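Local structure of alpha-1,2-mannosyltransferase (Ktr4), putative (Neosartorya fumigata, 7BOP) at residues L224-P228 and L263-H267; V231-P236 and A270-Y274; T238-L242 and G325-D329. The protein is a putative fungal glycosyltransferase of the GT-A clan, modelled with guanosine-5'-diphosphate and a manganese ion bound. All coordinates share one frame; numbering follows the deposited sequence.

Contact 1 of 3, residues L224-P228 and L263-H267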
ATOM      1  N   LEU A 224       0.990  -9.722  -3.156  1.00 28.00           N
ATOM      2  CA  LEU A 224      -0.093 -10.693  -3.342  1.00 28.10           C
ATOM      3  C   LEU A 224      -0.605 -10.748  -4.768  1.00 28.11           C
ATOM      4  O   LEU A 224      -0.512  -9.778  -5.513  1.00 25.57           O
ATOM      5  CB  LEU A 224      -1.306 -10.304  -2.486  1.00 29.15           C
ATOM      6  CG  LEU A 224      -1.185 -10.147  -0.973  1.00 30.56           C
ATOM      7  CD1 LEU A 224      -2.545  -9.803  -0.398  1.00 30.86           C
ATOM      8  CD2 LEU A 224      -0.683 -11.418  -0.328  1.00 30.44           C
ATOM      9  N   PHE A 225      -1.219 -11.882  -5.111  1.00 28.19           N
ATOM     10  CA  PHE A 225      -2.123 -11.966  -6.258  1.00 27.89           C
ATOM     11  C   PHE A 225      -3.444 -11.245  -5.936  1.00 28.59           C
ATOM     12  O   PHE A 225      -3.844 -11.132  -4.769  1.00 29.76           O
ATOM     13  CB  PHE A 225      -2.391 -13.439  -6.626  1.00 28.39           C
ATOM     14  CG  PHE A 225      -1.205 -14.121  -7.230  1.00 27.27           C
ATOM     15  CD1 PHE A 225      -0.988 -14.072  -8.597  1.00 29.61           C
ATOM     16  CD2 PHE A 225      -0.282 -14.782  -6.437  1.00 27.77           C
ATOM     17  CE1 PHE A 225       0.120 -14.687  -9.169  1.00 29.81           C
ATOM     18  CE2 PHE A 225       0.833 -15.394  -6.997  1.00 28.31           C
ATOM     19  CZ  PHE A 225       1.034 -15.348  -8.365  1.00 30.34           C
ATOM     20  N   ASP A 226      -4.098 -10.734  -6.968  1.00 28.31           N
ATOM     21  CA  ASP A 226      -5.426 -10.138  -6.839  1.00 29.72           C
ATOM     22  C   ASP A 226      -6.466 -11.039  -7.489  1.00 30.79           C
ATOM     23  O   ASP A 226      -6.135 -12.029  -8.149  1.00 30.48           O
ATOM     24  CB  ASP A 226      -5.476  -8.746  -7.476  1.00 29.90           C
ATOM     25  CG  ASP A 226      -6.395  -7.775  -6.723  1.00 31.75           C
ATOM     26  OD1 ASP A 226      -7.317  -8.228  -6.010  1.00 32.10           O
ATOM     27  OD2 ASP A 226      -6.188  -6.555  -6.854  1.00 30.67           O
ATOM     28  N   ASP A 227      -7.720 -10.677  -7.290  1.00 29.94           N
ATOM     29  CA  ASP A 227      -8.838 -11.288  -7.993  1.00 31.15           C
ATOM     30  C   ASP A 227      -8.928 -10.706  -9.418  1.00 30.26           C
ATOM     31  O   ASP A 227      -9.253  -9.528  -9.573  1.00 29.99           O
ATOM     32  CB  ASP A 227     -10.122 -11.002  -7.213  1.00 30.90           C
ATOM     33  CG  ASP A 227     -11.358 -11.617  -7.851  1.00 31.18           C
ATOM     34  OD1 ASP A 227     -11.256 -12.294  -8.893  1.00 30.06           O
ATOM     35  OD2 ASP A 227     -12.452 -11.395  -7.305  1.00 30.41           O
ATOM     36  N   PRO A 228      -8.664 -11.526 -10.460  1.00 28.38           N
ATOM     37  CA  PRO A 228      -8.754 -11.025 -11.848  1.00 29.59           C
ATOM     38  C   PRO A 228     -10.094 -10.394 -12.220  1.00 28.56           C
ATOM     39  O   PRO A 228     -10.126  -9.501 -13.070  1.00 28.58           O
ATOM     40  CB  PRO A 228      -8.535 -12.280 -12.715  1.00 29.53           C
ATOM     41  CG  PRO A 228      -7.976 -13.315 -11.807  1.00 30.60           C
ATOM     42  CD  PRO A 228      -8.396 -12.976 -10.411  1.00 30.08           C
ATOM     43  N   LEU A 263       3.645 -18.653 -12.399  1.00 39.22           N
ATOM     44  CA  LEU A 263       3.118 -19.201 -11.139  1.00 39.04           C
ATOM     45  C   LEU A 263       1.650 -19.577 -11.204  1.00 39.31           C
ATOM     46  O   LEU A 263       1.267 -20.665 -10.777  1.00 39.88           O
ATOM     47  CB  LEU A 263       3.312 -18.209  -9.994  1.00 39.48           C
ATOM     48  CG  LEU A 263       4.727 -17.809  -9.602  1.00 39.85           C
ATOM     49  CD1 LEU A 263       4.685 -17.051  -8.277  1.00 39.84           C
ATOM     50  CD2 LEU A 263       5.635 -19.022  -9.505  1.00 42.46           C
ATOM     51  N   ARG A 264       0.825 -18.649 -11.686  1.00 37.04           N
ATOM     52  CA  ARG A 264      -0.620 -18.829 -11.751  1.00 35.09           C
ATOM     53  C   ARG A 264      -1.091 -18.334 -13.113  1.00 36.47           C
ATOM     54  O   ARG A 264      -1.710 -17.272 -13.216  1.00 35.41           O
ATOM     55  CB  ARG A 264      -1.305 -18.100 -10.594  1.00 35.15           C
ATOM     56  CG  ARG A 264      -0.801 -18.583  -9.242  1.00 36.39           C
ATOM     57  CD  ARG A 264      -1.520 -17.945  -8.081  1.00 35.31           C
ATOM     58  NE  ARG A 264      -2.880 -18.436  -7.927  1.00 34.94           N
ATOM     59  CZ  ARG A 264      -3.752 -17.956  -7.047  1.00 38.04           C
ATOM     60  NH1 ARG A 264      -3.418 -16.955  -6.231  1.00 36.94           N
ATOM     61  NH2 ARG A 264      -4.979 -18.460  -6.986  1.00 41.60           N
ATOM     62  N   PRO A 265      -0.791 -19.104 -14.181  1.00 37.62           N
ATOM     63  CA  PRO A 265      -1.120 -18.640 -15.536  1.00 38.66           C
ATOM     64  C   PRO A 265      -2.594 -18.309 -15.783  1.00 38.28           C
ATOM     65  O   PRO A 265      -2.885 -17.459 -16.629  1.00 38.35           O
ATOM     66  CB  PRO A 265      -0.639 -19.793 -16.446  1.00 40.02           C
ATOM     67  CG  PRO A 265      -0.442 -20.967 -15.545  1.00 39.80           C
ATOM     68  CD  PRO A 265      -0.079 -20.398 -14.203  1.00 39.45           C
ATOM     69  N   ASP A 266      -3.515 -18.930 -15.050  1.00 36.90           N
ATOM     70  CA  ASP A 266      -4.934 -18.609 -15.214  1.00 39.84           C
ATOM     71  C   ASP A 266      -5.319 -17.219 -14.685  1.00 37.91           C
ATOM     72  O   ASP A 266      -6.271 -16.598 -15.183  1.00 37.34           O
ATOM     73  CB  ASP A 266      -5.823 -19.692 -14.598  1.00 43.65           C
ATOM     74  CG  ASP A 266      -5.670 -21.054 -15.299  1.00 50.61           C
ATOM     75  OD1 ASP A 266      -5.235 -21.111 -16.481  1.00 53.42           O
ATOM     76  OD2 ASP A 266      -6.003 -22.078 -14.658  1.00 59.07           O
ATOM     77  N   HIS A 267      -4.595 -16.728 -13.684  1.00 34.28           N
ATOM     78  CA  HIS A 267      -4.766 -15.332 -13.267  1.00 33.83           C
ATOM     79  C   HIS A 267      -4.353 -14.380 -14.370  1.00 30.45           C
ATOM     80  O   HIS A 267      -5.066 -13.434 -14.655  1.00 32.49           O
ATOM     81  CB  HIS A 267      -3.971 -15.009 -12.007  1.00 33.41           C
ATOM     82  CG  HIS A 267      -4.731 -15.244 -10.749  1.00 34.00           C
ATOM     83  ND1 HIS A 267      -5.324 -16.452 -10.454  1.00 34.54           N
ATOM     84  CD2 HIS A 267      -4.993 -14.426  -9.704  1.00 33.30           C
ATOM     85  CE1 HIS A 267      -5.920 -16.370  -9.277  1.00 35.15           C
ATOM     86  NE2 HIS A 267      -5.733 -15.152  -8.801  1.00 35.09           N
TER
HETATM   87  O   HOH W   1      -6.378 -14.436  -6.167  1.00 43.33           O
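Phe225 meets Arg264 and His267 through three kinds of pi contact, a compact example of how one ring can tie a loop to the start of a helix. The aliphatic part of the arginine does the closest work: CD of Arg264 stands 3.5 Å from the centroid of the Phe225 ring, 8° off its normal. The chain then bends at chi3 (72°), which carries the guanidinium back over the same ring as a cation-pi partner, with CZ of Arg264 4.9 Å from the Phe225 centroid and the two planes 71° apart. NH1 of Arg264, still close to Phe225 CB and CG, forms a salt bridge with Glu373.

The aromatic pair is T-shaped. Phe225 presents its edge to the face of His267, centroids 5.7 Å apart, while Pro228 CG lies over a face of the imidazole, 4.0 Å from the His267 centroid.

Polar contact is lighter. Water 1 sits in the imidazole plane, 2.8 Å from NE2 of His267, and gives a weak bond to the carbonyl oxygen of Asp226. Apolar packing finishes the patch where CB of Leu263 lies 4.0 Å from Phe225 CZ.

The contact thus joins the loop that leaves strand 218-224 of the mixed sheet to the N-terminal end of helix 265-270, where Arg264 is the N-cap residue, and Tyr30 of strand 30-31 packs against Phe225, Leu263 and Arg264.

Contact 2 of 3, residues V231-P236 and A270-Y274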
ATOM      1  N   VAL A 231     -10.276  -6.567 -12.100  1.00 28.80           N
ATOM      2  CA  VAL A 231      -9.362  -5.801 -12.966  1.00 29.09           C
ATOM      3  C   VAL A 231      -9.279  -6.262 -14.440  1.00 29.31           C
ATOM      4  O   VAL A 231      -8.237  -6.096 -15.058  1.00 30.57           O
ATOM      5  CB  VAL A 231      -7.927  -5.767 -12.362  1.00 28.48           C
ATOM      6  CG1 VAL A 231      -7.901  -4.976 -11.059  1.00 29.55           C
ATOM      7  CG2 VAL A 231      -7.374  -7.174 -12.134  1.00 28.93           C
ATOM      8  N   PRO A 232     -10.377  -6.798 -15.027  1.00 29.98           N
ATOM      9  CA  PRO A 232     -10.174  -7.401 -16.352  1.00 30.26           C
ATOM     10  C   PRO A 232      -9.657  -6.477 -17.475  1.00 30.35           C
ATOM     11  O   PRO A 232      -8.876  -6.939 -18.290  1.00 30.33           O
ATOM     12  CB  PRO A 232     -11.552  -7.996 -16.689  1.00 30.43           C
ATOM     13  CG  PRO A 232     -12.506  -7.238 -15.854  1.00 30.69           C
ATOM     14  CD  PRO A 232     -11.766  -6.969 -14.576  1.00 30.18           C
ATOM     15  N   THR A 233     -10.051  -5.205 -17.514  1.00 29.30           N
ATOM     16  CA  THR A 233      -9.526  -4.282 -18.542  1.00 29.78           C
ATOM     17  C   THR A 233      -8.415  -3.339 -18.060  1.00 29.53           C
ATOM     18  O   THR A 233      -7.989  -2.455 -18.810  1.00 29.42           O
ATOM     19  CB  THR A 233     -10.640  -3.446 -19.221  1.00 30.24           C
ATOM     20  OG1 THR A 233     -11.283  -2.592 -18.267  1.00 31.02           O
ATOM     21  CG2 THR A 233     -11.674  -4.350 -19.883  1.00 32.04           C
ATOM     22  N   LEU A 234      -7.919  -3.535 -16.838  1.00 29.96           N
ATOM     23  CA  LEU A 234      -6.878  -2.652 -16.295  1.00 29.87           C
ATOM     24  C   LEU A 234      -5.611  -2.706 -17.140  1.00 29.01           C
ATOM     25  O   LEU A 234      -5.093  -1.665 -17.545  1.00 29.07           O
ATOM     26  CB  LEU A 234      -6.567  -2.997 -14.831  1.00 29.88           C
ATOM     27  CG  LEU A 234      -5.495  -2.160 -14.126  1.00 30.15           C
ATOM     28  CD1 LEU A 234      -5.781  -0.664 -14.266  1.00 30.53           C
ATOM     29  CD2 LEU A 234      -5.435  -2.568 -12.661  1.00 30.10           C
ATOM     30  N   TRP A 235      -5.132  -3.908 -17.439  1.00 28.84           N
ATOM     31  CA  TRP A 235      -3.921  -4.050 -18.251  1.00 29.82           C
ATOM     32  C   TRP A 235      -4.124  -3.613 -19.708  1.00 31.02           C
ATOM     33  O   TRP A 235      -3.265  -2.905 -20.262  1.00 31.19           O
ATOM     34  CB  TRP A 235      -3.334  -5.460 -18.156  1.00 29.51           C
ATOM     35  CG  TRP A 235      -1.963  -5.577 -18.755  1.00 29.88           C
ATOM     36  CD1 TRP A 235      -1.614  -6.280 -19.864  1.00 31.07           C
ATOM     37  CD2 TRP A 235      -0.769  -4.949 -18.290  1.00 30.92           C
ATOM     38  NE1 TRP A 235      -0.276  -6.140 -20.120  1.00 31.30           N
ATOM     39  CE2 TRP A 235       0.269  -5.321 -19.170  1.00 31.39           C
ATOM     40  CE3 TRP A 235      -0.470  -4.118 -17.203  1.00 31.08           C
ATOM     41  CZ2 TRP A 235       1.583  -4.891 -18.999  1.00 30.89           C
ATOM     42  CZ3 TRP A 235       0.830  -3.690 -17.036  1.00 30.21           C
ATOM     43  CH2 TRP A 235       1.843  -4.075 -17.928  1.00 31.81           C
ATOM     44  N   PRO A 236      -5.251  -4.020 -20.335  1.00 31.38           N
ATOM     45  CA  PRO A 236      -5.551  -3.463 -21.654  1.00 31.52           C
ATOM     46  C   PRO A 236      -5.542  -1.924 -21.687  1.00 31.41           C
ATOM     47  O   PRO A 236      -4.948  -1.344 -22.594  1.00 31.89           O
ATOM     48  CB  PRO A 236      -6.932  -4.028 -21.955  1.00 30.12           C
ATOM     49  CG  PRO A 236      -6.876  -5.391 -21.338  1.00 31.38           C
ATOM     50  CD  PRO A 236      -6.084  -5.210 -20.059  1.00 32.06           C
ATOM     51  N   ALA A 270      -6.868 -14.451 -17.132  1.00 32.00           N
ATOM     52  CA  ALA A 270      -8.142 -13.844 -16.731  1.00 31.65           C
ATOM     53  C   ALA A 270      -8.051 -12.309 -16.612  1.00 31.95           C
ATOM     54  O   ALA A 270      -9.040 -11.604 -16.815  1.00 30.69           O
ATOM     55  CB  ALA A 270      -8.638 -14.454 -15.414  1.00 32.53           C
ATOM     56  N   ALA A 271      -6.863 -11.802 -16.298  1.00 29.90           N
ATOM     57  CA  ALA A 271      -6.632 -10.358 -16.205  1.00 30.35           C
ATOM     58  C   ALA A 271      -5.988  -9.807 -17.480  1.00 30.26           C
ATOM     59  O   ALA A 271      -5.451  -8.701 -17.484  1.00 30.25           O
ATOM     60  CB  ALA A 271      -5.784 -10.056 -14.967  1.00 29.34           C
ATOM     61  N   ASN A 272      -6.026 -10.598 -18.561  1.00 31.92           N
ATOM     62  CA  ASN A 272      -5.658 -10.159 -19.910  1.00 31.47           C
ATOM     63  C   ASN A 272      -4.241  -9.606 -20.026  1.00 31.95           C
ATOM     64  O   ASN A 272      -4.023  -8.527 -20.593  1.00 32.33           O
ATOM     65  CB  ASN A 272      -6.701  -9.160 -20.421  1.00 31.72           C
ATOM     66  CG  ASN A 272      -8.076  -9.779 -20.499  1.00 32.10           C
ATOM     67  OD1 ASN A 272      -8.261 -10.760 -21.201  1.00 33.71           O
ATOM     68  ND2 ASN A 272      -9.027  -9.253 -19.741  1.00 31.16           N
ATOM     69  N   GLY A 273      -3.290 -10.356 -19.470  1.00 30.14           N
ATOM     70  CA  GLY A 273      -1.868 -10.046 -19.585  1.00 30.71           C
ATOM     71  C   GLY A 273      -1.174  -9.551 -18.323  1.00 29.42           C
ATOM     72  O   GLY A 273       0.044  -9.531 -18.279  1.00 30.46           O
ATOM     73  N   TYR A 274      -1.936  -9.132 -17.317  1.00 29.02           N
ATOM     74  CA  TYR A 274      -1.394  -8.693 -16.018  1.00 28.95           C
ATOM     75  C   TYR A 274      -1.429  -9.862 -15.020  1.00 28.70           C
ATOM     76  O   TYR A 274      -2.435 -10.545 -14.904  1.00 29.93           O
ATOM     77  CB  TYR A 274      -2.189  -7.479 -15.533  1.00 27.99           C
ATOM     78  CG  TYR A 274      -1.989  -7.017 -14.114  1.00 28.08           C
ATOM     79  CD1 TYR A 274      -0.710  -6.860 -13.579  1.00 27.95           C
ATOM     80  CD2 TYR A 274      -3.087  -6.659 -13.312  1.00 28.11           C
ATOM     81  CE1 TYR A 274      -0.527  -6.407 -12.283  1.00 28.40           C
ATOM     82  CE2 TYR A 274      -2.906  -6.187 -12.015  1.00 28.48           C
ATOM     83  CZ  TYR A 274      -1.626  -6.074 -11.501  1.00 28.16           C
ATOM     84  OH  TYR A 274      -1.411  -5.641 -10.210  1.00 29.36           O
TER
HETATM   85  O   HOH W   2      -5.793  -6.386 -16.149  1.00 28.79           O
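Trp235 and Tyr274 touch through their CB atoms, 3.5 Å apart, and their side chains then cross at about a right angle. With CG of Trp235 anti to the backbone N (chi1 -169°), the indole lies against the turn 271-274: the Gly273 carbonyl group and the backbone of Tyr274 pass over one face, whereas the carbonyl oxygen of Asn272 approaches near the ring plane, 3.4 Å from Trp235 CD1. Gly273 brings the main chain this close because it has no side chain.

The side chain of the same Asn272 reaches back to segment 231-236: ND2 donates a nearly straight bond to the carbonyl oxygen of Pro232 (2.7 Å, 167° at the hydrogen). The acceptor lies in the amide plane, although the donor sits above the plane of the proline carbonyl. Water 2 bridges the two segments, giving bonds to the carbonyl oxygens of Val231 and Ala271 and accepting one from Trp235 N at 2.9 Å.

Further out, the type I' turn overlaps a Schellman motif that ends helix 265-270, with Asn272 (positive phi) as C-prime. Tyr274 OH bonds to Cys277 O, while Met255 and Leu258 pack on Trp235.

Chemically, the seam is mixed: one water bonds to three main-chain polar atoms, of which Val231 O also accepts from Leu234 N, and the Asn272 amide takes up Pro232 O. One helix start and another's end meet through these bonds, beside an indole laid on peptide groups.

Contact 3 of 3, residues T238-L242 and G325-D329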
ATOM      1  N   THR A 238      -3.995   0.077 -19.536  1.00 31.71           N
ATOM      2  CA  THR A 238      -2.593   0.446 -19.294  1.00 31.62           C
ATOM      3  C   THR A 238      -1.765   0.427 -20.591  1.00 32.96           C
ATOM      4  O   THR A 238      -1.007   1.366 -20.877  1.00 30.23           O
ATOM      5  CB  THR A 238      -1.972  -0.482 -18.223  1.00 31.03           C
ATOM      6  OG1 THR A 238      -2.722  -0.361 -16.997  1.00 30.06           O
ATOM      7  CG2 THR A 238      -0.497  -0.154 -17.973  1.00 31.97           C
ATOM      8  N   LYS A 239      -1.907  -0.648 -21.364  1.00 31.78           N
ATOM      9  CA  LYS A 239      -1.207  -0.753 -22.652  1.00 34.34           C
ATOM     10  C   LYS A 239      -1.595   0.355 -23.642  1.00 33.53           C
ATOM     11  O   LYS A 239      -0.740   0.831 -24.389  1.00 33.89           O
ATOM     12  CB  LYS A 239      -1.422  -2.123 -23.285  1.00 35.49           C
ATOM     13  CG  LYS A 239      -0.630  -3.233 -22.607  1.00 38.42           C
ATOM     14  CD  LYS A 239      -1.134  -4.615 -23.025  1.00 40.45           C
ATOM     15  CE  LYS A 239      -0.821  -4.930 -24.456  1.00 42.34           C
ATOM     16  NZ  LYS A 239      -1.311  -6.272 -24.837  1.00 41.95           N
ATOM     17  N   LYS A 240      -2.867   0.752 -23.636  1.00 32.25           N
ATOM     18  CA  LYS A 240      -3.337   1.890 -24.431  1.00 35.03           C
ATOM     19  C   LYS A 240      -2.636   3.188 -24.013  1.00 34.89           C
ATOM     20  O   LYS A 240      -2.139   3.942 -24.855  1.00 32.77           O
ATOM     21  CB  LYS A 240      -4.859   2.050 -24.316  1.00 34.53           C
ATOM     22  CG  LYS A 240      -5.644   0.943 -25.023  1.00 34.52           C
ATOM     23  CD  LYS A 240      -7.093   0.896 -24.594  1.00 34.28           C
ATOM     24  CE  LYS A 240      -7.872   2.126 -25.027  1.00 34.24           C
ATOM     25  NZ  LYS A 240      -9.299   2.065 -24.597  1.00 35.43           N
ATOM     26  N   PHE A 241      -2.579   3.426 -22.705  1.00 33.64           N
ATOM     27  CA  PHE A 241      -1.861   4.571 -22.170  1.00 32.93           C
ATOM     28  C   PHE A 241      -0.386   4.585 -22.588  1.00 33.66           C
ATOM     29  O   PHE A 241       0.143   5.634 -23.001  1.00 32.85           O
ATOM     30  CB  PHE A 241      -1.975   4.597 -20.648  1.00 33.70           C
ATOM     31  CG  PHE A 241      -1.255   5.743 -20.020  1.00 33.41           C
ATOM     32  CD1 PHE A 241      -1.779   7.022 -20.105  1.00 34.16           C
ATOM     33  CD2 PHE A 241      -0.040   5.549 -19.370  1.00 34.48           C
ATOM     34  CE1 PHE A 241      -1.117   8.095 -19.535  1.00 34.88           C
ATOM     35  CE2 PHE A 241       0.635   6.621 -18.809  1.00 36.17           C
ATOM     36  CZ  PHE A 241       0.087   7.896 -18.880  1.00 35.17           C
ATOM     37  N   LEU A 242       0.275   3.431 -22.480  1.00 31.51           N
ATOM     38  CA  LEU A 242       1.683   3.325 -22.851  1.00 32.91           C
ATOM     39  C   LEU A 242       1.914   3.583 -24.341  1.00 34.20           C
ATOM     40  O   LEU A 242       2.877   4.260 -24.697  1.00 34.21           O
ATOM     41  CB  LEU A 242       2.278   1.966 -22.466  1.00 34.14           C
ATOM     42  CG  LEU A 242       2.454   1.653 -20.978  1.00 34.79           C
ATOM     43  CD1 LEU A 242       2.834   0.198 -20.812  1.00 35.25           C
ATOM     44  CD2 LEU A 242       3.500   2.545 -20.326  1.00 36.87           C
ATOM     45  N   GLY A 325       5.716  -0.034 -11.329  1.00 28.71           N
ATOM     46  CA  GLY A 325       6.386  -0.977 -12.214  1.00 28.37           C
ATOM     47  C   GLY A 325       6.681  -0.468 -13.610  1.00 28.62           C
ATOM     48  O   GLY A 325       7.569  -0.991 -14.265  1.00 30.72           O
ATOM     49  N   LEU A 326       5.932   0.528 -14.076  1.00 29.89           N
ATOM     50  CA  LEU A 326       6.155   1.128 -15.399  1.00 31.50           C
ATOM     51  C   LEU A 326       6.927   2.449 -15.371  1.00 31.96           C
ATOM     52  O   LEU A 326       7.680   2.729 -16.301  1.00 31.57           O
ATOM     53  CB  LEU A 326       4.817   1.361 -16.098  1.00 32.03           C
ATOM     54  CG  LEU A 326       3.994   0.104 -16.378  1.00 32.76           C
ATOM     55  CD1 LEU A 326       2.637   0.515 -16.898  1.00 33.34           C
ATOM     56  CD2 LEU A 326       4.715  -0.803 -17.355  1.00 32.57           C
ATOM     57  N   PHE A 327       6.733   3.247 -14.320  1.00 31.34           N
ATOM     58  CA  PHE A 327       7.219   4.634 -14.287  1.00 32.16           C
ATOM     59  C   PHE A 327       8.282   4.935 -13.226  1.00 33.55           C
ATOM     60  O   PHE A 327       8.975   5.946 -13.343  1.00 33.72           O
ATOM     61  CB  PHE A 327       6.023   5.590 -14.154  1.00 32.80           C
ATOM     62  CG  PHE A 327       4.892   5.267 -15.104  1.00 32.49           C
ATOM     63  CD1 PHE A 327       5.137   5.124 -16.474  1.00 33.54           C
ATOM     64  CD2 PHE A 327       3.593   5.067 -14.634  1.00 32.56           C
ATOM     65  CE1 PHE A 327       4.113   4.795 -17.346  1.00 33.18           C
ATOM     66  CE2 PHE A 327       2.563   4.740 -15.507  1.00 32.66           C
ATOM     67  CZ  PHE A 327       2.822   4.611 -16.863  1.00 33.64           C
ATOM     68  N   ALA A 328       8.437   4.072 -12.219  1.00 30.86           N
ATOM     69  CA  ALA A 328       9.478   4.251 -11.220  1.00 32.25           C
ATOM     70  C   ALA A 328      10.740   3.491 -11.599  1.00 32.22           C
ATOM     71  O   ALA A 328      10.744   2.672 -12.520  1.00 31.17           O
ATOM     72  CB  ALA A 328       8.982   3.814  -9.846  1.00 32.90           C
ATOM     73  N   ASP A 329      11.812   3.804 -10.883  1.00 30.80           N
ATOM     74  CA  ASP A 329      13.049   3.047 -10.904  1.00 31.22           C
ATOM     75  C   ASP A 329      12.886   1.917  -9.893  1.00 30.76           C
ATOM     76  O   ASP A 329      12.776   2.172  -8.691  1.00 30.37           O
ATOM     77  CB  ASP A 329      14.186   4.003 -10.512  1.00 33.18           C
ATOM     78  CG  ASP A 329      15.553   3.363 -10.501  1.00 36.02           C
ATOM     79  OD1 ASP A 329      15.715   2.129 -10.649  1.00 33.89           O
ATOM     80  OD2 ASP A 329      16.510   4.145 -10.310  1.00 38.44           O
TER
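Leu326 projects its CD1 methyl between Thr238 and Leu242, which lie one helical turn apart on helix 234-244, and so illustrates how a branched side chain fills the hollow between two neighbours. The fit is tight at one wall, where CD1 of Leu326 is 3.4 Å from CG2 of Thr238, closer than usual for two carbons. The other wall stands farther off: CD1 of Leu242 lies 3.9 Å from the same methyl. With OG1 of Thr238 beside the backbone N (chi1 -59°), its methyl CG2 is the branch that meets Leu326, while the hydroxyl bonds to Tyr299 OH and to the carbonyl oxygen of Leu234.

Phe327 makes the second bump. Its CZ meets the edge of the Phe241 ring near that ring's plane, 3.6 Å from CE2 of Phe241, with the two planes 80° apart. CD2 of Leu242 touches both Phe327 CE1, at 3.8 Å, and Leu326 CD1, while its CD1 meets the two methyls of Leu326. CB of Leu326 also lies over the centre of the Phe327 ring.

Around this apolar patch, Met255 and Leu258 press on Leu326, and Ala298 packs on Phe241. Such interlocking of leucine, phenylalanine and threonine side chains is plain helix-helix packing, here uniting helix 234-244 with the C-terminal end of helix 316-327.

Overall arrangement
The three contacts follow one another through a region of the GT-A glycosyltransferase fold. Their first segments come in order along residues 224-242, from the end of strand 218-224 into helix 234-244; their partners follow in the same order at 263-267, 270-274 and 325-329, so the pairings interleave. Contacts 1 and 2 have centres about 11 Å apart and touch where Pro228 CB packs on Ala270 CB, 3.5 Å away. Contacts 2 and 3, about 14 Å between centres, share helix 234-244, whereas contacts 1 and 3 do not touch. Continuous chain thus links the loop leaving strand 218-224, where the Asp226 side chain is about 9 Å from guanosine-5'-diphosphate, with more distant helical packing.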